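Adenosyl-chloride synthase (Thermotoga maritima, PDB 2ZBU) belongs to the SAM hydrolase and SAM-dependent halogenase family, binds adenosine and probably acts on S-adenosyl-L-methionine. Local coordinates at residues I78-K83 against Y103-I108; K169-V174 against E258-R263; V205-K210 against Q249-K254. All blocks are in the same frame, centred on the assembly; numbering follows the deposited sequence.

Interaction 1 of 3, residues I78-K83 against Y103-I108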
loop_
_atom_site.group_PDB
_atom_site.type_symbol
_atom_site.label_atom_id
_atom_site.label_comp_id
_atom_site.label_asym_id
_atom_site.label_seq_id
_atom_site.Cartn_x
_atom_site.Cartn_y
_atom_site.Cartn_z
ATOM N N ILE A 78 5.590 -25.339 6.520
ATOM C CA ILE A 78 6.579 -25.937 5.639
ATOM C C ILE A 78 7.367 -24.993 4.748
ATOM O O ILE A 78 7.006 -23.832 4.555
ATOM C CB ILE A 78 5.894 -26.956 4.692
ATOM C CG1 ILE A 78 4.899 -26.211 3.790
ATOM C CG2 ILE A 78 5.160 -28.031 5.499
ATOM C CD1 ILE A 78 4.207 -27.067 2.749
ATOM N N VAL A 79 8.449 -25.536 4.202
ATOM C CA VAL A 79 9.299 -24.842 3.244
ATOM C C VAL A 79 9.392 -25.793 2.037
ATOM O O VAL A 79 9.882 -26.923 2.158
ATOM C CB VAL A 79 10.723 -24.587 3.791
ATOM C CG1 VAL A 79 11.590 -23.977 2.686
ATOM C CG2 VAL A 79 10.670 -23.649 5.017
HETATM N N MSE A 80 8.892 -25.348 0.888
HETATM C CA MSE A 80 8.924 -26.151 -0.337
HETATM C C MSE A 80 9.943 -25.588 -1.333
HETATM O O MSE A 80 9.962 -24.380 -1.596
HETATM C CB MSE A 80 7.536 -26.176 -1.013
HETATM C CG MSE A 80 7.518 -26.857 -2.387
HETATM SE SE MSE A 80 5.852 -26.717 -3.323
HETATM C CE MSE A 80 4.741 -27.586 -2.014
ATOM N N LYS A 81 10.799 -26.459 -1.861
ATOM C CA LYS A 81 11.779 -26.065 -2.869
ATOM C C LYS A 81 11.302 -26.695 -4.179
ATOM O O LYS A 81 11.186 -27.920 -4.271
ATOM C CB LYS A 81 13.178 -26.597 -2.549
ATOM C CG LYS A 81 14.202 -26.274 -3.661
ATOM C CD LYS A 81 15.558 -26.953 -3.431
ATOM C CE LYS A 81 16.480 -26.761 -4.627
ATOM N NZ LYS A 81 17.781 -27.453 -4.441
ATOM N N THR A 82 11.014 -25.870 -5.179
ATOM C CA THR A 82 10.551 -26.387 -6.467
ATOM C C THR A 82 11.698 -26.633 -7.425
ATOM O O THR A 82 12.819 -26.166 -7.203
ATOM C CB THR A 82 9.520 -25.446 -7.119
ATOM O OG1 THR A 82 9.977 -24.092 -7.034
ATOM C CG2 THR A 82 8.199 -25.571 -6.410
ATOM N N LYS A 83 11.412 -27.371 -8.497
ATOM C CA LYS A 83 12.436 -27.733 -9.465
ATOM C C LYS A 83 13.000 -26.587 -10.297
ATOM O O LYS A 83 13.984 -26.772 -11.010
ATOM C CB LYS A 83 11.922 -28.874 -10.348
ATOM C CG LYS A 83 11.640 -30.140 -9.529
ATOM C CD LYS A 83 11.256 -31.326 -10.395
ATOM C CE LYS A 83 11.129 -32.582 -9.548
ATOM N NZ LYS A 83 10.948 -33.804 -10.369
ATOM N N TYR A 103 5.586 -26.077 -11.389
ATOM C CA TYR A 103 7.043 -26.181 -11.335
ATOM C C TYR A 103 7.577 -27.561 -10.935
ATOM O O TYR A 103 8.714 -27.903 -11.266
ATOM C CB TYR A 103 7.631 -25.157 -10.346
ATOM C CG TYR A 103 7.399 -23.693 -10.676
ATOM C CD1 TYR A 103 7.518 -23.215 -11.983
ATOM C CD2 TYR A 103 7.116 -22.777 -9.666
ATOM C CE1 TYR A 103 7.360 -21.849 -12.270
ATOM C CE2 TYR A 103 6.957 -21.417 -9.942
ATOM C CZ TYR A 103 7.080 -20.961 -11.243
ATOM O OH TYR A 103 6.915 -19.629 -11.515
ATOM N N GLY A 104 6.775 -28.336 -10.210
ATOM C CA GLY A 104 7.240 -29.636 -9.749
ATOM C C GLY A 104 8.012 -29.410 -8.455
ATOM O O GLY A 104 8.699 -28.393 -8.330
ATOM N N VAL A 105 7.919 -30.320 -7.485
ATOM C CA VAL A 105 8.632 -30.097 -6.228
ATOM C C VAL A 105 9.882 -30.945 -6.048
ATOM O O VAL A 105 9.878 -32.160 -6.270
ATOM C CB VAL A 105 7.662 -30.223 -4.972
ATOM C CG1 VAL A 105 6.352 -30.840 -5.364
ATOM C CG2 VAL A 105 8.316 -31.006 -3.843
ATOM N N ALA A 106 10.977 -30.292 -5.671
ATOM C CA ALA A 106 12.235 -31.004 -5.469
ATOM C C ALA A 106 12.347 -31.519 -4.040
ATOM O O ALA A 106 12.889 -32.600 -3.799
ATOM C CB ALA A 106 13.417 -30.104 -5.799
ATOM N N GLU A 107 11.821 -30.755 -3.091
ATOM C CA GLU A 107 11.900 -31.160 -1.696
ATOM C C GLU A 107 11.017 -30.309 -0.799
ATOM O O GLU A 107 10.778 -29.133 -1.076
ATOM C CB GLU A 107 13.355 -31.065 -1.218
ATOM C CG GLU A 107 13.580 -31.429 0.252
ATOM C CD GLU A 107 15.049 -31.655 0.578
ATOM O OE1 GLU A 107 15.633 -32.626 0.052
ATOM O OE2 GLU A 107 15.624 -30.866 1.356
ATOM N N ILE A 108 10.539 -30.919 0.281
ATOM C CA ILE A 108 9.711 -30.224 1.256
ATOM C C ILE A 108 10.277 -30.507 2.649
ATOM O O ILE A 108 10.600 -31.653 2.979
ATOM C CB ILE A 108 8.251 -30.712 1.243
ATOM C CG1 ILE A 108 7.674 -30.634 -0.171
ATOM C CG2 ILE A 108 7.434 -29.879 2.214
ATOM C CD1 ILE A 108 6.273 -31.203 -0.296
#
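Lys-81 and Glu-107 hold this antiparallel edge pairing together through their backbones. Lys-81 N gives a nearly straight bond (177°) to Glu-107 O at 2.8 Å. On the return side Lys-81 O accepts two N-H groups, that of Ala-106 at 2.8 Å and that of Glu-107 at 3.1 Å. Two residues thus face one: a classic beta bulge, which shifts the register by one before Thr-82 pairs with Val-105.

Beyond the bulge, Lys-83 N bonds to Gly-104 O, the carbonyl of the residue that follows helix 97-103. The Lys-83 side chain then runs back over that turn. Its CB lies 3.5 Å from Tyr-103 O. With CG beside the backbone N (chi1 -63°), CG comes to 3.6 Å from Gly-104 O and also meets the methyl of Ala-106. CD passes Gly-104, which has positive phi and no side chain in the way. CE ends 3.5 Å from Val-105 O, and NZ makes no bond across the two segments.

Thr-82 leans its CB and CG2 on Tyr-103 CB, while the Tyr-103 hydroxyl is bonded to Ser-54. On the face that carries the buried Met-80 and Ile-108, the selenomethionine CE lies near Ile-108 CD1. Val-105 CB is a further apolar neighbour, 4.2 Å from Met-80 CG. The carboxylate of Glu-107 turns away, to salt bridges with Arg-109 and Arg-151. Across the two segments the polar bonding is therefore all main chain, and Lys-83 contributes its aliphatic length rather than its charge where the outermost strand joins the N-terminal sheet.

Interaction 2 of 3, residues K169-V174 against E258-R263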
loop_
_atom_site.group_PDB
_atom_site.type_symbol
_atom_site.label_atom_id
_atom_site.label_comp_id
_atom_site.label_asym_id
_atom_site.label_seq_id
_atom_site.Cartn_x
_atom_site.Cartn_y
_atom_site.Cartn_z
ATOM N N LYS A 169 -14.623 -25.602 -28.174
ATOM C CA LYS A 169 -14.676 -24.664 -27.059
ATOM C C LYS A 169 -13.798 -25.082 -25.884
ATOM O O LYS A 169 -13.363 -26.232 -25.777
ATOM C CB LYS A 169 -16.114 -24.490 -26.566
ATOM C CG LYS A 169 -16.664 -25.696 -25.831
ATOM C CD LYS A 169 -18.022 -25.404 -25.210
ATOM C CE LYS A 169 -18.563 -26.621 -24.466
ATOM N NZ LYS A 169 -19.909 -26.376 -23.874
ATOM N N VAL A 170 -13.538 -24.124 -25.004
ATOM C CA VAL A 170 -12.737 -24.373 -23.826
ATOM C C VAL A 170 -13.514 -23.861 -22.630
ATOM O O VAL A 170 -13.984 -22.725 -22.626
ATOM C CB VAL A 170 -11.387 -23.638 -23.896
ATOM C CG1 VAL A 170 -10.576 -24.162 -25.060
ATOM C CG2 VAL A 170 -11.610 -22.143 -24.052
ATOM N N ILE A 171 -13.679 -24.714 -21.627
ATOM C CA ILE A 171 -14.383 -24.317 -20.422
ATOM C C ILE A 171 -13.343 -24.110 -19.329
ATOM O O ILE A 171 -12.375 -24.865 -19.222
ATOM C CB ILE A 171 -15.405 -25.388 -19.972
ATOM C CG1 ILE A 171 -16.492 -25.550 -21.040
ATOM C CG2 ILE A 171 -16.039 -24.983 -18.648
ATOM C CD1 ILE A 171 -17.589 -26.545 -20.675
ATOM N N GLY A 172 -13.537 -23.070 -18.532
ATOM C CA GLY A 172 -12.601 -22.788 -17.465
ATOM C C GLY A 172 -13.265 -21.987 -16.370
ATOM O O GLY A 172 -14.493 -21.950 -16.271
ATOM N N GLU A 173 -12.446 -21.330 -15.559
ATOM C CA GLU A 173 -12.945 -20.531 -14.454
ATOM C C GLU A 173 -12.219 -19.199 -14.344
ATOM O O GLU A 173 -11.071 -19.069 -14.754
ATOM C CB GLU A 173 -12.762 -21.296 -13.144
ATOM C CG GLU A 173 -13.539 -22.595 -13.062
ATOM C CD GLU A 173 -13.209 -23.386 -11.808
ATOM O OE1 GLU A 173 -13.087 -22.763 -10.729
ATOM O OE2 GLU A 173 -13.083 -24.630 -11.903
ATOM N N VAL A 174 -12.905 -18.213 -13.786
ATOM C CA VAL A 174 -12.313 -16.905 -13.571
ATOM C C VAL A 174 -11.365 -17.048 -12.376
ATOM O O VAL A 174 -11.797 -17.364 -11.269
ATOM C CB VAL A 174 -13.389 -15.860 -13.234
ATOM C CG1 VAL A 174 -12.732 -14.522 -12.904
ATOM C CG2 VAL A 174 -14.347 -15.712 -14.399
ATOM N N GLU A 258 -17.678 -20.108 -13.591
ATOM C CA GLU A 258 -17.275 -20.890 -14.750
ATOM C C GLU A 258 -17.385 -20.019 -15.998
ATOM O O GLU A 258 -18.327 -19.237 -16.144
ATOM C CB GLU A 258 -18.163 -22.124 -14.898
ATOM C CG GLU A 258 -17.700 -23.075 -15.987
ATOM C CD GLU A 258 -18.419 -24.411 -15.942
ATOM O OE1 GLU A 258 -18.295 -25.115 -14.915
ATOM O OE2 GLU A 258 -19.106 -24.754 -16.931
ATOM N N ILE A 259 -16.406 -20.135 -16.883
ATOM C CA ILE A 259 -16.408 -19.366 -18.119
ATOM C C ILE A 259 -16.172 -20.292 -19.294
ATOM O O ILE A 259 -15.380 -21.230 -19.208
ATOM C CB ILE A 259 -15.317 -18.271 -18.126
ATOM C CG1 ILE A 259 -15.812 -17.053 -17.353
ATOM C CG2 ILE A 259 -14.971 -17.874 -19.561
ATOM C CD1 ILE A 259 -14.995 -15.805 -17.599
ATOM N N GLU A 260 -16.860 -20.010 -20.394
ATOM C CA GLU A 260 -16.744 -20.817 -21.597
ATOM C C GLU A 260 -16.415 -19.961 -22.819
ATOM O O GLU A 260 -17.102 -18.977 -23.098
ATOM C CB GLU A 260 -18.056 -21.571 -21.827
ATOM C CG GLU A 260 -18.022 -22.588 -22.949
ATOM C CD GLU A 260 -19.324 -23.372 -23.050
ATOM O OE1 GLU A 260 -19.720 -24.006 -22.048
ATOM O OE2 GLU A 260 -19.951 -23.354 -24.128
ATOM N N ILE A 261 -15.357 -20.337 -23.534
ATOM C CA ILE A 261 -14.948 -19.627 -24.745
ATOM C C ILE A 261 -15.278 -20.548 -25.921
ATOM O O ILE A 261 -14.718 -21.642 -26.030
ATOM C CB ILE A 261 -13.427 -19.338 -24.758
ATOM C CG1 ILE A 261 -12.979 -18.751 -23.414
ATOM C CG2 ILE A 261 -13.102 -18.358 -25.872
ATOM C CD1 ILE A 261 -13.612 -17.414 -23.076
ATOM N N CYS A 262 -16.184 -20.110 -26.792
ATOM C CA CYS A 262 -16.595 -20.915 -27.942
ATOM C C CYS A 262 -16.201 -20.269 -29.270
ATOM O O CYS A 262 -16.363 -19.063 -29.454
ATOM C CB CYS A 262 -18.113 -21.123 -27.913
ATOM S SG CYS A 262 -18.779 -21.635 -26.303
ATOM N N ARG A 263 -15.692 -21.078 -30.192
ATOM C CA ARG A 263 -15.272 -20.577 -31.496
ATOM C C ARG A 263 -16.380 -19.798 -32.193
ATOM O O ARG A 263 -17.565 -20.154 -32.014
ATOM C CB ARG A 263 -14.831 -21.741 -32.382
ATOM C CG ARG A 263 -13.395 -21.637 -32.878
ATOM C CD ARG A 263 -13.282 -20.865 -34.182
ATOM N NE ARG A 263 -13.798 -19.503 -34.100
ATOM C CZ ARG A 263 -13.560 -18.559 -35.007
ATOM N NH1 ARG A 263 -12.807 -18.823 -36.065
ATOM N NH2 ARG A 263 -14.090 -17.355 -34.862
ATOM O OXT ARG A 263 -16.043 -18.842 -32.924
#
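An antiparallel strand pair of the curled C-terminal sheet joins Val-170 to Ile-261 and Gly-172 to Ile-259, two hydrogen-bonded pairs with paired N-H...O bonds. Gly-172 N to Ile-259 O and Ile-259 N to Gly-172 O are both 2.7 Å.

Lys-169, Ile-171 and Glu-260 share one face. The extended Lys-169 chain passes across the Glu-260 carboxylate, and its NZ makes a weak bond to OE1 at 3.0 Å within a salt bridge. Arg-206, on the next strand, grips the same oxygen. Ile-171 CD1 lies 3.6 Å from it. With an alanine at this position the carboxylate is gone, and the Lys-169 and Arg-206 charges, already close, would probably repel each other with no counter-charge.

The other face is apolar and tight. Val-170 CG2 presses on Ile-261 CB at 3.4 Å. At the end of the pairing Val-174 CG2 reaches Ile-259 CD1 at 3.3 Å. Val-183 of strand 183-185 touches both Val-174 and Ile-259. One face is thus mixed, with the ion pair, and the other apolar. Strand 258-262 is an inner strand, antiparallel to both 169-177 and 202-207, in the mixed, curled sheet of the SAM hydroxide adenosyltransferase C-terminal domain.

Interaction 3 of 3, residues V205-K210 against Q249-K254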
loop_
_atom_site.group_PDB
_atom_site.type_symbol
_atom_site.label_atom_id
_atom_site.label_comp_id
_atom_site.label_asym_id
_atom_site.label_seq_id
_atom_site.Cartn_x
_atom_site.Cartn_y
_atom_site.Cartn_z
ATOM N N VAL A 205 -18.128 -15.670 -25.867
ATOM C CA VAL A 205 -17.841 -15.829 -24.456
ATOM C C VAL A 205 -19.165 -16.124 -23.772
ATOM O O VAL A 205 -20.113 -15.344 -23.867
ATOM C CB VAL A 205 -17.240 -14.541 -23.859
ATOM C CG1 VAL A 205 -17.090 -14.682 -22.360
ATOM C CG2 VAL A 205 -15.904 -14.244 -24.513
ATOM N N ARG A 206 -19.230 -17.256 -23.086
ATOM C CA ARG A 206 -20.444 -17.640 -22.390
ATOM C C ARG A 206 -20.255 -17.632 -20.879
ATOM O O ARG A 206 -19.386 -18.315 -20.340
ATOM C CB ARG A 206 -20.889 -19.028 -22.851
ATOM C CG ARG A 206 -21.810 -19.744 -21.875
ATOM C CD ARG A 206 -22.050 -21.179 -22.314
ATOM N NE ARG A 206 -22.353 -22.049 -21.181
ATOM C CZ ARG A 206 -22.533 -23.363 -21.277
ATOM N NH1 ARG A 206 -22.441 -23.961 -22.459
ATOM N NH2 ARG A 206 -22.797 -24.079 -20.191
ATOM N N VAL A 207 -21.070 -16.837 -20.204
ATOM C CA VAL A 207 -21.029 -16.750 -18.754
ATOM C C VAL A 207 -22.470 -16.862 -18.294
ATOM O O VAL A 207 -23.325 -16.087 -18.720
ATOM C CB VAL A 207 -20.418 -15.410 -18.273
ATOM C CG1 VAL A 207 -18.965 -15.330 -18.702
ATOM C CG2 VAL A 207 -21.199 -14.235 -18.836
ATOM N N GLY A 208 -22.741 -17.841 -17.440
ATOM C CA GLY A 208 -24.099 -18.038 -16.970
ATOM C C GLY A 208 -25.001 -18.339 -18.153
ATOM O O GLY A 208 -24.730 -19.252 -18.931
ATOM N N ARG A 209 -26.074 -17.569 -18.289
ATOM C CA ARG A 209 -27.021 -17.740 -19.387
ATOM C C ARG A 209 -26.700 -16.720 -20.478
ATOM O O ARG A 209 -27.374 -16.653 -21.510
ATOM C CB ARG A 209 -28.450 -17.511 -18.888
ATOM C CG ARG A 209 -28.960 -18.560 -17.914
ATOM C CD ARG A 209 -30.324 -18.170 -17.346
ATOM N NE ARG A 209 -30.225 -17.132 -16.320
ATOM C CZ ARG A 209 -31.268 -16.588 -15.697
ATOM N NH1 ARG A 209 -32.499 -16.978 -15.996
ATOM N NH2 ARG A 209 -31.080 -15.661 -14.767
ATOM N N LYS A 210 -25.659 -15.930 -20.235
ATOM C CA LYS A 210 -25.249 -14.886 -21.161
ATOM C C LYS A 210 -24.229 -15.335 -22.195
ATOM O O LYS A 210 -23.414 -16.225 -21.947
ATOM C CB LYS A 210 -24.647 -13.710 -20.390
ATOM C CG LYS A 210 -25.527 -13.123 -19.313
ATOM C CD LYS A 210 -24.698 -12.227 -18.410
ATOM C CE LYS A 210 -25.529 -11.613 -17.308
ATOM N NZ LYS A 210 -24.686 -10.764 -16.428
ATOM N N GLN A 249 -17.756 -6.175 -14.727
ATOM C CA GLN A 249 -19.076 -5.550 -14.652
ATOM C C GLN A 249 -19.929 -5.884 -15.876
ATOM O O GLN A 249 -21.094 -6.255 -15.746
ATOM C CB GLN A 249 -18.953 -4.025 -14.552
ATOM C CG GLN A 249 -18.400 -3.519 -13.235
ATOM C CD GLN A 249 -18.161 -2.017 -13.244
ATOM O OE1 GLN A 249 -19.061 -1.232 -13.548
ATOM N NE2 GLN A 249 -16.943 -1.611 -12.905
ATOM N N VAL A 250 -19.347 -5.743 -17.063
ATOM C CA VAL A 250 -20.066 -6.025 -18.300
ATOM C C VAL A 250 -20.509 -7.483 -18.356
ATOM O O VAL A 250 -21.638 -7.787 -18.735
ATOM C CB VAL A 250 -19.198 -5.690 -19.536
ATOM C CG1 VAL A 250 -19.971 -5.975 -20.820
ATOM C CG2 VAL A 250 -18.795 -4.227 -19.491
ATOM N N LEU A 251 -19.619 -8.387 -17.965
ATOM C CA LEU A 251 -19.945 -9.802 -17.966
ATOM C C LEU A 251 -20.734 -10.156 -16.711
ATOM O O LEU A 251 -21.452 -11.158 -16.685
ATOM C CB LEU A 251 -18.666 -10.644 -18.004
ATOM C CG LEU A 251 -17.781 -10.525 -19.247
ATOM C CD1 LEU A 251 -16.521 -11.361 -19.068
ATOM C CD2 LEU A 251 -18.561 -10.991 -20.470
ATOM N N SER A 252 -20.599 -9.318 -15.683
ATOM C CA SER A 252 -21.250 -9.544 -14.399
ATOM C C SER A 252 -20.765 -10.894 -13.877
ATOM O O SER A 252 -21.552 -11.808 -13.618
ATOM C CB SER A 252 -22.766 -9.554 -14.554
ATOM O OG SER A 252 -23.383 -9.689 -13.289
ATOM N N VAL A 253 -19.453 -11.007 -13.715
ATOM C CA VAL A 253 -18.855 -12.248 -13.265
ATOM C C VAL A 253 -17.890 -12.012 -12.103
ATOM O O VAL A 253 -17.396 -10.901 -11.911
ATOM C CB VAL A 253 -18.113 -12.920 -14.450
ATOM C CG1 VAL A 253 -16.840 -12.143 -14.787
ATOM C CG2 VAL A 253 -17.821 -14.353 -14.139
ATOM N N LYS A 254 -17.637 -13.058 -11.322
ATOM C CA LYS A 254 -16.722 -12.958 -10.190
ATOM C C LYS A 254 -15.757 -14.134 -10.211
ATOM O O LYS A 254 -15.946 -15.100 -10.951
ATOM C CB LYS A 254 -17.495 -12.942 -8.868
ATOM C CG LYS A 254 -18.295 -14.204 -8.601
ATOM C CD LYS A 254 -19.096 -14.098 -7.313
ATOM C CE LYS A 254 -19.829 -15.400 -7.004
ATOM N NZ LYS A 254 -20.790 -15.794 -8.082
HETATM O O HOH W 1 -24.032 -8.623 -17.698
#
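Lys-210 reaches across to the end of helix 247-251 and bonds through NZ to Leu-251 O at 3.3 Å. The bond is long and poorly aimed: NZ sits 53° out of the carbonyl plane. NZ also comes too close to Ser-252 CB, so its exact position is doubtful. A water adds a second link. It accepts from Lys-210 NZ at 2.6 Å and donates to Val-250 O at 2.7 Å. As modelled, the ammonium group meets one carbonyl of the helix end directly and the one before it through water, and its positive charge is probably favoured there by the helix dipole. Beyond CG the lysine chain is fully extended, which carries NZ that far.

Beside it, Val-207 CG2 lies 3.8 Å from Leu-251 O, with Leu-251 CB a little farther off. With CG1 at chi1 -64°, CG2 falls between the backbone N and the carbonyl carbon of Val-207, and this branch meets the helix end. Val-205 CG1 to Leu-251 CD2, at 4.4 Å, is the other apolar contact.

The helix stops in a Schellman motif. Ser-252, with positive phi, is its C-prime residue, and Ser-252 N bonds back to Gln-249 O. The strand side ends in a type II' beta turn from Val-207 to Lys-210, with Gly-208 at positive phi. Val-207 N bonds to Lys-210 O at 3.0 Å, and Lys-210 N to Val-207 O at 2.8 Å. This hairpin fixes where the lysine starts.

Farther out, Phe-212 of strand 210-216 packs on both Val-207 and Leu-251. Ile-240 touches Leu-251 as well. Val-250 lies on Val-242, one of the adenosine-binding residues, and the Leu-251 side chain is about 11 Å from a bound adenosine. Past the helix, Lys-254 forms a salt bridge with Asp-257, just before strand 258-262.

From the N terminus, interaction 1 comes first. It closes a short loop of 19 residues that holds strand 87-91 and most of helix 97-103, and sets strand 105-110 at the edge of the N-terminal sheet. It is finished before interaction 2 opens, and their centres lie 31 Å apart. Interaction 2 closes a long loop of 83 residues, bringing the C-terminal strand back to strand 169-177. Interaction 3 is nested inside that loop and ties helix 247-251 to the hairpin after strand 202-207. Interactions 2 and 3 touch: Val-174 packs on Val-253, and strand 202-207 lies beside strand 258-262. Nothing crosses.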